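Local coordinates for ATP-dependent DNA helicase PIF1 (Candida albicans, PDB 7OTJ), which probably acts as an ATP-dependent 5'-3' DNA helicase that unwinds G-quadruplexes and forked RNA-DNA hybrids to keep nuclear and mitochondrial genomes stable, at residues 2-5 with 6-10; 37-40 with 41-45; 93-96 with 97-101; 303-306 with 307-311. One frame throughout, in Å; residues are numbered along the deposited sequence.

Contact 1 (2-5 with 6-10). With ADP (adenosine-5'-diphosphate), chain E.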
loop_
_atom_site.group_PDB
_atom_site.type_symbol
_atom_site.label_atom_id
_atom_site.label_comp_id
_atom_site.label_asym_id
_atom_site.label_seq_id
_atom_site.Cartn_x
_atom_site.Cartn_y
_atom_site.Cartn_z
ATOM N N ILE A 2 8.700 12.393 -16.475
ATOM C CA ILE A 2 9.096 13.302 -15.403
ATOM C C ILE A 2 10.610 13.478 -15.452
ATOM O O ILE A 2 11.352 12.491 -15.523
ATOM C CB ILE A 2 8.647 12.769 -14.028
ATOM C CG1 ILE A 2 7.158 13.028 -13.778
ATOM C CG2 ILE A 2 9.471 13.374 -12.910
ATOM C CD1 ILE A 2 6.671 12.451 -12.454
ATOM N N ILE A 3 11.063 14.729 -15.458
ATOM C CA ILE A 3 12.475 15.045 -15.260
ATOM C C ILE A 3 12.770 15.084 -13.766
ATOM O O ILE A 3 12.081 15.773 -13.005
ATOM C CB ILE A 3 12.832 16.381 -15.930
ATOM C CG1 ILE A 3 12.621 16.300 -17.445
ATOM C CG2 ILE A 3 14.262 16.787 -15.586
ATOM C CD1 ILE A 3 13.394 15.182 -18.115
ATOM N N LEU A 4 13.804 14.365 -13.341
ATOM C CA LEU A 4 14.178 14.379 -11.931
ATOM C C LEU A 4 14.830 15.709 -11.565
ATOM O O LEU A 4 15.652 16.241 -12.317
ATOM C CB LEU A 4 15.119 13.217 -11.610
ATOM C CG LEU A 4 14.479 11.827 -11.647
ATOM C CD1 LEU A 4 15.489 10.746 -11.295
ATOM C CD2 LEU A 4 13.288 11.770 -10.710
ATOM N N SER A 5 14.426 16.269 -10.428
ATOM C CA SER A 5 15.080 17.456 -9.901
ATOM C C SER A 5 16.537 17.157 -9.551
ATOM O O SER A 5 16.971 16.004 -9.489
ATOM C CB SER A 5 14.349 17.962 -8.662
ATOM O OG SER A 5 14.474 17.023 -7.609
ATOM N N ASN A 6 17.291 18.228 -9.280
ATOM C CA ASN A 6 18.674 18.060 -8.847
ATOM C C ASN A 6 18.753 17.407 -7.473
ATOM O O ASN A 6 19.732 16.716 -7.173
ATOM C CB ASN A 6 19.394 19.406 -8.830
ATOM C CG ASN A 6 19.453 20.050 -10.201
ATOM O OD1 ASN A 6 19.446 19.365 -11.224
ATOM N ND2 ASN A 6 19.514 21.378 -10.229
ATOM N N GLU A 7 17.741 17.611 -6.628
ATOM C CA GLU A 7 17.691 16.877 -5.369
ATOM C C GLU A 7 17.416 15.399 -5.610
ATOM O O GLU A 7 18.062 14.535 -5.005
ATOM C CB GLU A 7 16.630 17.474 -4.447
ATOM C CG GLU A 7 17.025 18.790 -3.813
ATOM C CD GLU A 7 16.025 19.246 -2.767
ATOM O OE1 GLU A 7 14.813 18.982 -2.940
ATOM O OE2 GLU A 7 16.452 19.863 -1.768
ATOM N N GLN A 8 16.454 15.089 -6.485
ATOM C CA GLN A 8 16.162 13.694 -6.801
ATOM C C GLN A 8 17.355 13.017 -7.457
ATOM O O GLN A 8 17.663 11.859 -7.153
ATOM C CB GLN A 8 14.931 13.602 -7.699
ATOM C CG GLN A 8 13.608 13.851 -6.974
ATOM C CD GLN A 8 12.428 13.916 -7.930
ATOM O OE1 GLN A 8 12.516 14.508 -9.006
ATOM N NE2 GLN A 8 11.317 13.305 -7.538
ATOM N N GLU A 9 18.037 13.720 -8.366
ATOM C CA GLU A 9 19.225 13.150 -8.995
ATOM C C GLU A 9 20.324 12.887 -7.971
ATOM O O GLU A 9 21.042 11.884 -8.066
ATOM C CB GLU A 9 19.741 14.081 -10.096
ATOM C CG GLU A 9 18.888 14.119 -11.363
ATOM C CD GLU A 9 19.027 12.863 -12.202
ATOM O OE1 GLU A 9 20.003 12.109 -11.992
ATOM O OE2 GLU A 9 18.161 12.626 -13.072
ATOM N N TYR A 10 20.472 13.776 -6.984
ATOM C CA TYR A 10 21.529 13.597 -5.992
ATOM C C TYR A 10 21.298 12.347 -5.151
ATOM O O TYR A 10 22.244 11.605 -4.865
ATOM C CB TYR A 10 21.629 14.836 -5.103
ATOM C CG TYR A 10 22.638 14.707 -3.986
ATOM C CD1 TYR A 10 23.992 14.925 -4.215
ATOM C CD2 TYR A 10 22.236 14.370 -2.700
ATOM C CE1 TYR A 10 24.914 14.811 -3.196
ATOM C CE2 TYR A 10 23.153 14.250 -1.676
ATOM C CZ TYR A 10 24.490 14.470 -1.928
ATOM O OH TYR A 10 25.403 14.352 -0.904
HETATM P PB ADP E . 5.930 10.909 -2.420
HETATM O O1B ADP E . 7.063 11.656 -1.741
HETATM O O2B ADP E . 6.183 9.438 -2.664
HETATM O O3B ADP E . 4.566 11.223 -1.862
HETATM P PA ADP E . 5.234 10.785 -5.182
HETATM O O1A ADP E . 6.370 10.042 -5.838
HETATM O O2A ADP E . 3.952 10.067 -4.850
HETATM O O3A ADP E . 5.842 11.551 -3.896
HETATM O "O5'" ADP E . 4.847 12.054 -6.085
HETATM C "C5'" ADP E . 3.557 12.643 -5.973
HETATM C "C4'" ADP E . 3.244 13.368 -7.267
HETATM O "O4'" ADP E . 4.320 14.247 -7.594
HETATM C "C3'" ADP E . 3.108 12.375 -8.407
HETATM O "O3'" ADP E . 1.836 12.562 -9.027
HETATM C "C2'" ADP E . 4.205 12.721 -9.392
HETATM O "O2'" ADP E . 3.706 12.705 -10.732
HETATM C "C1'" ADP E . 4.649 14.114 -8.977
HETATM N N9 ADP E . 6.110 14.264 -9.138
HETATM C C8 ADP E . 7.045 13.581 -8.454
HETATM N N7 ADP E . 8.292 13.957 -8.834
HETATM C C5 ADP E . 8.159 14.897 -9.785
HETATM C C6 ADP E . 9.073 15.720 -10.613
HETATM N N6 ADP E . 10.419 15.598 -10.499
HETATM N N1 ADP E . 8.518 16.588 -11.490
HETATM C C2 ADP E . 7.183 16.715 -11.610
HETATM N N3 ADP E . 6.298 16.005 -10.891
HETATM C C4 ADP E . 6.716 15.096 -9.981
#

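Contact 2 (37-40 with 41-45)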
loop_
_atom_site.group_PDB
_atom_site.type_symbol
_atom_site.label_atom_id
_atom_site.label_comp_id
_atom_site.label_asym_id
_atom_site.label_seq_id
_atom_site.Cartn_x
_atom_site.Cartn_y
_atom_site.Cartn_z
ATOM N N SER A 37 12.838 5.273 -10.473
ATOM C CA SER A 37 14.058 5.460 -11.247
ATOM C C SER A 37 15.226 4.724 -10.607
ATOM O O SER A 37 16.058 4.140 -11.310
ATOM C CB SER A 37 14.378 6.946 -11.382
ATOM O OG SER A 37 13.461 7.574 -12.255
ATOM N N ILE A 38 15.321 4.771 -9.277
ATOM C CA ILE A 38 16.332 3.992 -8.567
ATOM C C ILE A 38 16.244 2.523 -8.961
ATOM O O ILE A 38 17.257 1.871 -9.237
ATOM C CB ILE A 38 16.183 4.179 -7.048
ATOM C CG1 ILE A 38 16.476 5.629 -6.658
ATOM C CG2 ILE A 38 17.106 3.224 -6.317
ATOM C CD1 ILE A 38 16.181 5.940 -5.207
ATOM N N ILE A 39 15.020 1.977 -8.968
ATOM C CA ILE A 39 14.808 0.569 -9.307
ATOM C C ILE A 39 15.316 0.268 -10.714
ATOM O O ILE A 39 16.065 -0.694 -10.933
ATOM C CB ILE A 39 13.321 0.203 -9.146
ATOM C CG1 ILE A 39 12.905 0.297 -7.678
ATOM C CG2 ILE A 39 13.029 -1.184 -9.692
ATOM C CD1 ILE A 39 11.409 0.288 -7.473
ATOM N N LYS A 40 14.901 1.075 -11.693
ATOM C CA LYS A 40 15.305 0.850 -13.078
ATOM C C LYS A 40 16.824 0.852 -13.222
ATOM O O LYS A 40 17.402 -0.036 -13.861
ATOM C CB LYS A 40 14.675 1.912 -13.975
ATOM C CG LYS A 40 14.680 1.579 -15.445
ATOM C CD LYS A 40 14.037 2.693 -16.243
ATOM C CE LYS A 40 13.870 2.288 -17.691
ATOM N NZ LYS A 40 12.895 1.171 -17.820
ATOM N N SER A 41 17.490 1.847 -12.626
ATOM C CA SER A 41 18.945 1.934 -12.719
ATOM C C SER A 41 19.616 0.781 -11.981
ATOM O O SER A 41 20.508 0.120 -12.524
ATOM C CB SER A 41 19.431 3.275 -12.166
ATOM O OG SER A 41 19.046 4.352 -13.002
ATOM N N LEU A 42 19.203 0.531 -10.736
ATOM C CA LEU A 42 19.799 -0.550 -9.960
ATOM C C LEU A 42 19.599 -1.914 -10.609
ATOM O O LEU A 42 20.375 -2.832 -10.333
ATOM C CB LEU A 42 19.233 -0.556 -8.537
ATOM C CG LEU A 42 19.813 0.457 -7.543
ATOM C CD1 LEU A 42 19.208 0.262 -6.166
ATOM C CD2 LEU A 42 21.315 0.312 -7.468
ATOM N N ARG A 43 18.611 -2.063 -11.492
ATOM C CA ARG A 43 18.335 -3.362 -12.094
ATOM C C ARG A 43 19.101 -3.596 -13.389
ATOM O O ARG A 43 19.305 -4.757 -13.763
ATOM C CB ARG A 43 16.832 -3.531 -12.342
ATOM C CG ARG A 43 16.087 -3.944 -11.094
ATOM C CD ARG A 43 14.634 -4.252 -11.348
ATOM N NE ARG A 43 14.043 -4.891 -10.178
ATOM C CZ ARG A 43 12.751 -5.150 -10.033
ATOM N NH1 ARG A 43 11.868 -4.797 -10.957
ATOM N NH2 ARG A 43 12.335 -5.774 -8.934
ATOM N N ASP A 44 19.496 -2.533 -14.094
ATOM C CA ASP A 44 20.524 -2.669 -15.121
ATOM C C ASP A 44 21.774 -3.331 -14.553
ATOM O O ASP A 44 22.415 -4.151 -15.220
ATOM C CB ASP A 44 20.869 -1.297 -15.706
ATOM C CG ASP A 44 19.762 -0.732 -16.577
ATOM O OD1 ASP A 44 19.028 -1.527 -17.200
ATOM O OD2 ASP A 44 19.632 0.509 -16.645
ATOM N N LYS A 45 22.135 -2.979 -13.318
ATOM C CA LYS A 45 23.338 -3.501 -12.678
ATOM C C LYS A 45 23.101 -4.888 -12.082
ATOM O O LYS A 45 23.792 -5.851 -12.432
ATOM C CB LYS A 45 23.813 -2.518 -11.605
ATOM C CG LYS A 45 25.315 -2.433 -11.442
ATOM C CD LYS A 45 25.711 -1.045 -10.974
ATOM C CE LYS A 45 25.302 0.003 -11.998
ATOM N NZ LYS A 45 25.800 -0.328 -13.367
#

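Contact 3 (93-96 with 97-101)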
loop_
_atom_site.group_PDB
_atom_site.type_symbol
_atom_site.label_atom_id
_atom_site.label_comp_id
_atom_site.label_asym_id
_atom_site.label_seq_id
_atom_site.Cartn_x
_atom_site.Cartn_y
_atom_site.Cartn_z
ATOM N N LYS A 93 12.028 -20.840 -2.197
ATOM C CA LYS A 93 11.925 -19.671 -3.060
ATOM C C LYS A 93 12.344 -18.409 -2.313
ATOM O O LYS A 93 13.107 -17.592 -2.843
ATOM C CB LYS A 93 10.495 -19.546 -3.591
ATOM C CG LYS A 93 10.144 -18.180 -4.162
ATOM C CD LYS A 93 8.653 -18.076 -4.476
ATOM C CE LYS A 93 7.789 -18.295 -3.235
ATOM N NZ LYS A 93 8.089 -17.330 -2.137
ATOM N N ALA A 94 11.897 -18.260 -1.062
ATOM C CA ALA A 94 12.283 -17.097 -0.270
ATOM C C ALA A 94 13.715 -17.206 0.228
ATOM O O ALA A 94 14.428 -16.199 0.297
ATOM C CB ALA A 94 11.331 -16.925 0.915
ATOM N N PHE A 95 14.162 -18.416 0.565
ATOM C CA PHE A 95 15.540 -18.573 1.007
ATOM C C PHE A 95 16.512 -18.202 -0.102
ATOM O O PHE A 95 17.518 -17.527 0.146
ATOM C CB PHE A 95 15.782 -20.001 1.486
ATOM C CG PHE A 95 17.202 -20.265 1.898
ATOM C CD1 PHE A 95 17.772 -19.570 2.953
ATOM C CD2 PHE A 95 17.964 -21.210 1.234
ATOM C CE1 PHE A 95 19.076 -19.813 3.335
ATOM C CE2 PHE A 95 19.266 -21.459 1.613
ATOM C CZ PHE A 95 19.824 -20.759 2.665
ATOM N N THR A 96 16.216 -18.609 -1.339
ATOM C CA THR A 96 17.069 -18.219 -2.456
ATOM C C THR A 96 17.059 -16.707 -2.645
ATOM O O THR A 96 18.113 -16.090 -2.846
ATOM C CB THR A 96 16.618 -18.929 -3.739
ATOM O OG1 THR A 96 16.775 -20.347 -3.586
ATOM C CG2 THR A 96 17.440 -18.470 -4.928
ATOM N N ARG A 97 15.878 -16.092 -2.525
ATOM C CA ARG A 97 15.754 -14.651 -2.711
ATOM C C ARG A 97 16.550 -13.887 -1.662
ATOM O O ARG A 97 17.149 -12.848 -1.962
ATOM C CB ARG A 97 14.279 -14.256 -2.673
ATOM C CG ARG A 97 14.016 -12.790 -2.945
ATOM C CD ARG A 97 12.537 -12.527 -2.992
ATOM N NE ARG A 97 11.868 -13.156 -1.861
ATOM C CZ ARG A 97 10.554 -13.230 -1.717
ATOM N NH1 ARG A 97 9.731 -12.710 -2.613
ATOM N NH2 ARG A 97 10.055 -13.847 -0.649
ATOM N N TRP A 98 16.578 -14.393 -0.427
ATOM C CA TRP A 98 17.383 -13.763 0.613
ATOM C C TRP A 98 18.871 -13.792 0.273
ATOM O O TRP A 98 19.615 -12.889 0.672
ATOM C CB TRP A 98 17.143 -14.446 1.959
ATOM C CG TRP A 98 16.066 -13.827 2.784
ATOM C CD1 TRP A 98 14.852 -14.371 3.093
ATOM C CD2 TRP A 98 16.104 -12.544 3.418
ATOM N NE1 TRP A 98 14.130 -13.505 3.883
ATOM C CE2 TRP A 98 14.876 -12.376 4.096
ATOM C CE3 TRP A 98 17.053 -11.521 3.479
ATOM C CZ2 TRP A 98 14.578 -11.228 4.824
ATOM C CZ3 TRP A 98 16.753 -10.383 4.198
ATOM C CH2 TRP A 98 15.526 -10.243 4.860
ATOM N N ARG A 99 19.330 -14.810 -0.455
ATOM C CA ARG A 99 20.751 -14.885 -0.770
ATOM C C ARG A 99 21.107 -14.145 -2.050
ATOM O O ARG A 99 22.223 -13.626 -2.164
ATOM C CB ARG A 99 21.203 -16.344 -0.873
ATOM C CG ARG A 99 21.302 -17.046 0.469
ATOM C CD ARG A 99 21.808 -18.473 0.331
ATOM N NE ARG A 99 20.991 -19.253 -0.592
ATOM C CZ ARG A 99 21.387 -19.644 -1.797
ATOM N NH1 ARG A 99 22.596 -19.358 -2.255
ATOM N NH2 ARG A 99 20.547 -20.343 -2.559
ATOM N N GLU A 100 20.177 -14.045 -2.997
ATOM C CA GLU A 100 20.442 -13.349 -4.248
ATOM C C GLU A 100 20.175 -11.848 -4.173
ATOM O O GLU A 100 20.491 -11.137 -5.135
ATOM C CB GLU A 100 19.604 -13.953 -5.382
ATOM C CG GLU A 100 19.833 -15.438 -5.614
ATOM C CD GLU A 100 19.043 -15.969 -6.798
ATOM O OE1 GLU A 100 19.613 -16.734 -7.607
ATOM O OE2 GLU A 100 17.848 -15.617 -6.919
ATOM N N THR A 101 19.614 -11.347 -3.071
ATOM C CA THR A 101 19.286 -9.929 -2.962
ATOM C C THR A 101 20.543 -9.110 -2.687
ATOM O O THR A 101 21.326 -9.439 -1.791
ATOM C CB THR A 101 18.247 -9.691 -1.855
ATOM O OG1 THR A 101 16.977 -10.217 -2.255
ATOM C CG2 THR A 101 18.087 -8.201 -1.574
#

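Contact 4 (303-306 with 307-311)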
loop_
_atom_site.group_PDB
_atom_site.type_symbol
_atom_site.label_atom_id
_atom_site.label_comp_id
_atom_site.label_asym_id
_atom_site.label_seq_id
_atom_site.Cartn_x
_atom_site.Cartn_y
_atom_site.Cartn_z
ATOM N N ASP A 303 0.862 -6.561 -17.504
ATOM C CA ASP A 303 1.796 -5.487 -17.213
ATOM C C ASP A 303 1.083 -4.147 -17.123
ATOM O O ASP A 303 1.607 -3.215 -16.503
ATOM C CB ASP A 303 2.882 -5.438 -18.291
ATOM C CG ASP A 303 4.027 -4.517 -17.927
ATOM O OD1 ASP A 303 4.204 -4.229 -16.724
ATOM O OD2 ASP A 303 4.748 -4.075 -18.848
ATOM N N GLN A 304 -0.109 -4.043 -17.709
ATOM C CA GLN A 304 -0.924 -2.837 -17.682
ATOM C C GLN A 304 -2.018 -2.891 -16.624
ATOM O O GLN A 304 -2.259 -1.896 -15.938
ATOM C CB GLN A 304 -1.552 -2.597 -19.059
ATOM C CG GLN A 304 -1.602 -1.137 -19.474
ATOM C CD GLN A 304 -1.954 -0.957 -20.938
ATOM O OE1 GLN A 304 -2.262 -1.923 -21.638
ATOM N NE2 GLN A 304 -1.902 0.283 -21.412
ATOM N N LEU A 305 -2.672 -4.035 -16.456
ATOM C CA LEU A 305 -3.707 -4.206 -15.444
ATOM C C LEU A 305 -3.084 -4.940 -14.262
ATOM O O LEU A 305 -2.744 -6.122 -14.366
ATOM C CB LEU A 305 -4.897 -4.975 -16.009
ATOM C CG LEU A 305 -5.966 -5.422 -15.012
ATOM C CD1 LEU A 305 -6.557 -4.223 -14.293
ATOM C CD2 LEU A 305 -7.046 -6.214 -15.730
ATOM N N VAL A 306 -2.932 -4.234 -13.140
ATOM C CA VAL A 306 -2.199 -4.737 -11.988
ATOM C C VAL A 306 -3.059 -4.582 -10.739
ATOM O O VAL A 306 -4.144 -3.998 -10.769
ATOM C CB VAL A 306 -0.844 -4.020 -11.805
ATOM C CG1 VAL A 306 -0.007 -4.148 -13.062
ATOM C CG2 VAL A 306 -1.060 -2.560 -11.457
ATOM N N ASN A 307 -2.556 -5.141 -9.635
ATOM C CA ASN A 307 -3.199 -4.996 -8.333
ATOM C C ASN A 307 -3.301 -3.524 -7.958
ATOM O O ASN A 307 -2.304 -2.798 -7.959
ATOM C CB ASN A 307 -2.405 -5.762 -7.266
ATOM C CG ASN A 307 -3.144 -5.877 -5.927
ATOM O OD1 ASN A 307 -3.683 -4.904 -5.400
ATOM N ND2 ASN A 307 -3.150 -7.081 -5.368
ATOM N N GLY A 308 -4.512 -3.092 -7.620
ATOM C CA GLY A 308 -4.785 -1.712 -7.281
ATOM C C GLY A 308 -5.471 -0.914 -8.370
ATOM O O GLY A 308 -6.003 0.164 -8.079
ATOM N N THR A 309 -5.486 -1.416 -9.604
ATOM C CA THR A 309 -6.098 -0.692 -10.711
ATOM C C THR A 309 -7.592 -0.508 -10.477
ATOM O O THR A 309 -8.309 -1.463 -10.165
ATOM C CB THR A 309 -5.867 -1.440 -12.024
ATOM O OG1 THR A 309 -4.465 -1.661 -12.216
ATOM C CG2 THR A 309 -6.415 -0.642 -13.194
ATOM N N LEU A 310 -8.065 0.722 -10.651
ATOM C CA LEU A 310 -9.478 1.018 -10.480
ATOM C C LEU A 310 -10.217 0.809 -11.796
ATOM O O LEU A 310 -9.662 1.000 -12.882
ATOM C CB LEU A 310 -9.678 2.455 -9.987
ATOM C CG LEU A 310 -8.967 2.808 -8.677
ATOM C CD1 LEU A 310 -9.202 4.259 -8.289
ATOM C CD2 LEU A 310 -9.420 1.879 -7.567
ATOM N N GLY A 311 -11.481 0.408 -11.689
ATOM C CA GLY A 311 -12.265 0.082 -12.859
ATOM C C GLY A 311 -13.736 0.337 -12.620
ATOM O O GLY A 311 -14.145 0.807 -11.556
#

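Contact 1 (2-5 with 6-10)
Ser5 and Gln8 bond to each other in both directions where the loop turns into helix 6-16. Gln8 N donates to Ser5 OG over 3.0 Å, nearly straight at 165°, and Ser5 N donates to a lone pair of Gln8 OE1, in the amide plane, also over 3.0 Å. The hydroxyl gets there because chi1 of 66° sets OG between the backbone N and the carbonyl carbon, facing the first turn. Ser5 O takes Glu9 N at 2.8 Å.

The nucleotide supplies a second set of polar contacts. N6 of ADP donates to Gln8 OE1 over 2.8 Å and, weakly, to Ile3 O, while Gln8 NE2 reaches ADP N7 in a weak bond and also binds Gly30 O. The cap thus fixes the amide that reads the base.

Apolar groups meet beside this network: Ile2 lays CG2 over the adenine face, 3.3 Å from ADP C6. Leu4 crosses Gln8 at about a right angle, with CD2 3.6 Å from Gln8 CD, and leans on Leu34 of helix 31-45.

A capping box whose glutamine recognises N6 and N7 of adenine just ahead of the Walker A loop is consistent with the Q motif of helicases.

Contact 2 (37-40 with 41-45)
Ile38 and Leu42, one turn apart on helix 31-45, lie side by side and point the same way, CG2 of Ile38 resting 3.6 Å from CD1 of Leu42. Their backbones are joined as well, Leu42 N donating to Ile38 O over 2.8 Å. This is the tight side: Ile38 meets Leu12 and Val15 of helix 6-16, while Leu42 reaches Leu16 of that helix and Val50 and Val103 of the parallel sheet. On the flank facing helix 6-16, Ser41 OG bonds weakly to Ser37 O.

Between core and solvent lies the pair Ile39-Arg43. Ile39 is buried against Val52 and Ile105; its CG2, anti to the backbone N, sits 3.8 Å from Arg43 CD and about 3.6 Å above one face of the guanidinium, offset toward the rim. The exposed Arg43 runs extended from CG to NE alongside, also touching Val50 and Val52.

The solvent side is looser. Lys40 NZ and Asp44 OD1 stay 6.7 Å apart, too far for a salt bridge, and the backbone bond from Asp44 N to Lys40 O is 3.3 Å long.

The chemistry is consistent with an amphipathic helix, seated on the ATPase-domain core by branched aliphatic residues, its exposed side probably depending little on the Lys40-Asp44 pair.

Contact 3 (93-96 with 97-101)
Phe95 holds CG anti to its backbone N (chi1 177°), which swings the ring out from the helix on the side where Arg99 emerges, and a bend at chi3 of Arg99 (-55°) brings NE back over one face of that ring. Arg99 NE lies 3.6 Å from Phe95 CE2, with ring and guanidinium planes 43° apart. Thr96 also sends a methyl forward: CG2 runs beside the extended Glu100 side chain, 3.5 Å from Glu100 CD, while Thr96 OG1 turns back to Lys92 O.

These pairs sit on the last turns of helix 92-100, in the ATPase domain, and the backbone shows the helix ending. Thr96 O accepts twice, from Glu100 N at 2.9 Å, nearly in line with the carbonyl, and from Arg99 N at 3.0 Å, which comes from above the carbonyl plane. One residue on, Thr101 has left helical angles, and its OG1 donates to Arg97 O over 2.7 Å.

Trp98 is the buried residue of this turn: its CD1 passes 3.4 Å from Ala94 O, the indole packs against Leu120, Ala124 and Leu127 of helix 114-128, and its NE1 donates to Ala72 O. Phe95 too touches Leu127. Arg97 bends at chi3 to set NH2 3.7 Å from Ala94 CB. That NH2 bonds weakly to Ser70 O; the like-charged Lys93 NZ lies 4.3 Å from it.

Contact 4 (303-306 with 307-311)
A type II beta turn from Val306 to Thr309 leads the chain into strand 310-316 of the 2B domain, and Val306 and Thr309 close it with two bonds. Thr309 N donates to Val306 O over 3.1 Å at 162°, the usual turn bond, and Thr309 OG1 donates to the same oxygen over 2.8 Å. Both donors approach from one face of the carbonyl plane, both well out of that plane, so a single acceptor ties down both the backbone and the side chain of the closing residue. The threonine can do this because OG1 is anti to its carbonyl carbon and beside its own N, pointing back along the turn. Val306 CG2 lies 3.6 Å from Thr309 OG1, the two side chains crossing at about a right angle.

Next to this pair, Leu305 brings CD1 to 3.7 Å from both Thr309 CB and Thr309 CG2, and both residues pack on Phe408 of strand 404-409. At the corner, Gly308 takes a positive phi of 103°, and Asn307 N is held by Asn300 OD1.

Gly308 and Thr309 also bond to the backbone of Cys297, on the antiparallel partner strand. The whole is typical of a tight turn that closes a loop between neighbouring strands of an antiparallel sheet.

Contacts 1 and 2 belong together: Leu4 CD1 of contact 1 lies 3.9 Å from Ser37 OG of contact 2, joining the adenine-binding loop before helix 6-16 to helix 31-45. Contact 3 shares their ATPase domain but not their elements, its centre about 19 Å from that of contact 2, whereas contact 4 belongs to the 2B domain. Contact 1 is at the surface and mostly polar, with Gln8 serving both the helix cap and the nucleotide. Contacts 2 and 3 are partly buried helix flanks, aliphatic in the former, aromatic and arginine-rich in the latter. Contact 4, also partly buried, replaces helical bonding with a turn gathered on one carbonyl.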